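Putative dioxygenase (1H-3-hydroxy-4-oxoquinaldine 2,4-dioxygenase) (PDB 6RA2) cleaves the ring of the Pseudomonas quorum-sensing signal PQS with dioxygen, forming N-octanoylanthranilate and carbon monoxide. Local coordinates at residues Asp15-Glu20 and Thr51-Trp56. Sequence-based numbering, arbitrary orientation.
Sequences DDQGHE and TVRVCW
Asp15-Gln17 and Thr51-Val54 run side by side as antiparallel strands, their axes 4.7 Å apart at closest and their directions 170° apart. Asp15 faces Arg53 and Gln17 faces Thr51 as hydrogen-bonded pairs, with the non-hydrogen-bonded pair Asp16-Val52 between them. The two bonds of the Gln17-Thr51 pair, where strand 10-17 ends and strand 51-54 begins, are nearly straight, with Thr51 N 2.7 Å from Gln17 O; those of Asp15-Arg53 are clearly bent. Asp15 O also receives a CA-H...O contact from Val52 CA at 3.0 Å.

In this alpha/beta-hydrolase fold, the pairing attaches the antiparallel N-terminal strands to the parallel part of the sheet: strand 51-54 has strand 10-17 on one flank and strand 24-28 on the other.

Asp15, Gln17, Thr51 and Arg53 share a face, on which helix 42-48 packs against the last three and loop residue Leu35 against Asp15. There Asp15 and Arg53 lie alongside each other, and a bend at chi3 (-72°) turns the guanidinium edge onto the carboxylate in a salt bridge. NH2 of Arg53 sits 2.3 Å from OD2 of Asp15, a distance too short to take literally, and NE adds a weak bond to the same oxygen. The long, many-donor arginine also serves Asp39 through NH1. Gln17 suits its place because its amide has two functions: NE2 gives a 3.0 Å bond to Asp15 OD2 from above the carboxylate plane, while OE1 accepts from Arg46 of the helix. Beta-branched Thr51 and Val52 favour extended backbone; Thr51 OG1 bonds to Gln49 O.

On the reverse face, buried, apolar Val52 touches Val24 and sets CG2 3.8 Å from OD1 of Asp16, whose carboxylate forms a salt bridge with Arg50.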
loop_
_atom_site.group_PDB
_atom_site.type_symbol
_atom_site.label_atom_id
_atom_site.label_comp_id
_atom_site.label_asym_id
_atom_site.label_seq_id
_atom_site.Cartn_x
_atom_site.Cartn_y
_atom_site.Cartn_z
ATOM N N ASP A 15 -13.807 -5.298 -3.685
ATOM C CA ASP A 15 -13.907 -6.426 -4.597
ATOM C C ASP A 15 -13.693 -7.707 -3.797
ATOM O O ASP A 15 -12.763 -7.782 -2.994
ATOM C CB ASP A 15 -12.829 -6.315 -5.687
ATOM C CG ASP A 15 -13.306 -6.800 -7.000
ATOM O OD1 ASP A 15 -14.491 -7.193 -7.049
ATOM O OD2 ASP A 15 -12.517 -6.801 -7.972
ATOM N N ASP A 16 -14.525 -8.721 -4.020
ATOM C CA ASP A 16 -14.440 -9.989 -3.291
ATOM C C ASP A 16 -14.494 -11.139 -4.298
ATOM O O ASP A 16 -15.550 -11.409 -4.880
ATOM C CB ASP A 16 -15.563 -10.098 -2.253
ATOM C CG ASP A 16 -15.478 -11.374 -1.414
ATOM O OD1 ASP A 16 -14.426 -12.038 -1.456
ATOM O OD2 ASP A 16 -16.467 -11.719 -0.716
ATOM N N GLN A 17 -13.363 -11.824 -4.486
ATOM C CA GLN A 17 -13.220 -12.885 -5.478
ATOM C C GLN A 17 -12.448 -14.060 -4.888
ATOM O O GLN A 17 -11.437 -13.864 -4.205
ATOM C CB GLN A 17 -12.489 -12.391 -6.743
ATOM C CG GLN A 17 -13.093 -11.163 -7.392
ATOM C CD GLN A 17 -12.545 -10.887 -8.781
ATOM O OE1 GLN A 17 -12.327 -11.801 -9.577
ATOM N NE2 GLN A 17 -12.320 -9.612 -9.083
ATOM N N GLY A 18 -12.917 -15.279 -5.170
ATOM C CA GLY A 18 -12.231 -16.500 -4.803
ATOM C C GLY A 18 -12.810 -17.155 -3.557
ATOM O O GLY A 18 -13.393 -16.508 -2.681
ATOM N N HIS A 19 -12.624 -18.484 -3.474
ATOM C CA HIS A 19 -13.155 -19.247 -2.348
ATOM C C HIS A 19 -12.176 -20.280 -1.789
ATOM O O HIS A 19 -12.575 -21.079 -0.935
ATOM C CB HIS A 19 -14.476 -19.944 -2.744
ATOM C CG HIS A 19 -15.657 -19.020 -2.823
ATOM N ND1 HIS A 19 -16.409 -18.675 -1.719
ATOM C CD2 HIS A 19 -16.222 -18.379 -3.875
ATOM C CE1 HIS A 19 -17.384 -17.859 -2.085
ATOM N NE2 HIS A 19 -17.294 -17.666 -3.390
ATOM N N GLU A 20 -10.928 -20.301 -2.238
ATOM C CA GLU A 20 -9.950 -21.218 -1.661
ATOM C C GLU A 20 -9.854 -20.997 -0.153
ATOM O O GLU A 20 -10.012 -19.864 0.318
ATOM C CB GLU A 20 -8.573 -21.016 -2.299
ATOM C CG GLU A 20 -8.508 -21.344 -3.790
ATOM C CD GLU A 20 -8.520 -22.842 -4.093
ATOM O OE1 GLU A 20 -8.401 -23.672 -3.158
ATOM O OE2 GLU A 20 -8.650 -23.185 -5.288
ATOM N N THR A 51 -9.576 -13.318 -2.322
ATOM C CA THR A 51 -8.889 -12.046 -2.496
ATOM C C THR A 51 -9.903 -10.917 -2.390
ATOM O O THR A 51 -10.912 -10.907 -3.107
ATOM C CB THR A 51 -8.175 -11.985 -3.847
ATOM O OG1 THR A 51 -7.088 -12.916 -3.847
ATOM C CG2 THR A 51 -7.658 -10.567 -4.149
ATOM N N VAL A 52 -9.642 -9.982 -1.484
ATOM C CA VAL A 52 -10.491 -8.819 -1.255
ATOM C C VAL A 52 -9.644 -7.596 -1.569
ATOM O O VAL A 52 -8.665 -7.321 -0.864
ATOM C CB VAL A 52 -11.029 -8.772 0.181
ATOM C CG1 VAL A 52 -11.844 -7.523 0.406
ATOM C CG2 VAL A 52 -11.871 -9.992 0.480
ATOM N N ARG A 53 -9.975 -6.902 -2.657
ATOM C CA ARG A 53 -9.350 -5.627 -2.996
ATOM C C ARG A 53 -10.124 -4.491 -2.335
ATOM O O ARG A 53 -11.345 -4.397 -2.481
ATOM C CB ARG A 53 -9.314 -5.437 -4.507
ATOM C CG ARG A 53 -8.563 -6.523 -5.231
ATOM C CD ARG A 53 -8.316 -6.113 -6.659
ATOM N NE ARG A 53 -9.558 -6.161 -7.419
ATOM C CZ ARG A 53 -9.721 -5.623 -8.618
ATOM N NH1 ARG A 53 -8.719 -4.976 -9.203
ATOM N NH2 ARG A 53 -10.892 -5.735 -9.233
ATOM N N VAL A 54 -9.425 -3.640 -1.591
ATOM C CA VAL A 54 -10.068 -2.635 -0.754
ATOM C C VAL A 54 -9.639 -1.260 -1.231
ATOM O O VAL A 54 -8.447 -1.028 -1.461
ATOM C CB VAL A 54 -9.715 -2.825 0.728
ATOM C CG1 VAL A 54 -10.224 -1.655 1.544
ATOM C CG2 VAL A 54 -10.301 -4.116 1.242
ATOM N N CYS A 55 -10.611 -0.361 -1.392
ATOM C CA CYS A 55 -10.344 1.047 -1.655
ATOM C C CYS A 55 -10.343 1.823 -0.348
ATOM O O CYS A 55 -11.015 1.446 0.618
ATOM C CB CYS A 55 -11.398 1.666 -2.580
ATOM S SG CYS A 55 -11.477 0.995 -4.232
ATOM N N TRP A 56 -9.599 2.928 -0.328
ATOM C CA TRP A 56 -9.700 3.820 0.817
ATOM C C TRP A 56 -10.989 4.637 0.736
ATOM O O TRP A 56 -11.553 4.841 -0.339
ATOM C CB TRP A 56 -8.501 4.756 0.869
ATOM C CG TRP A 56 -7.144 4.079 0.810
ATOM C CD1 TRP A 56 -6.157 4.281 -0.130
ATOM C CD2 TRP A 56 -6.615 3.134 1.749
ATOM N NE1 TRP A 56 -5.059 3.513 0.171
ATOM C CE2 TRP A 56 -5.314 2.798 1.317
ATOM C CE3 TRP A 56 -7.128 2.517 2.897
ATOM C CZ2 TRP A 56 -4.516 1.870 1.994
ATOM C CZ3 TRP A 56 -6.323 1.607 3.583
ATOM C CH2 TRP A 56 -5.029 1.299 3.128
#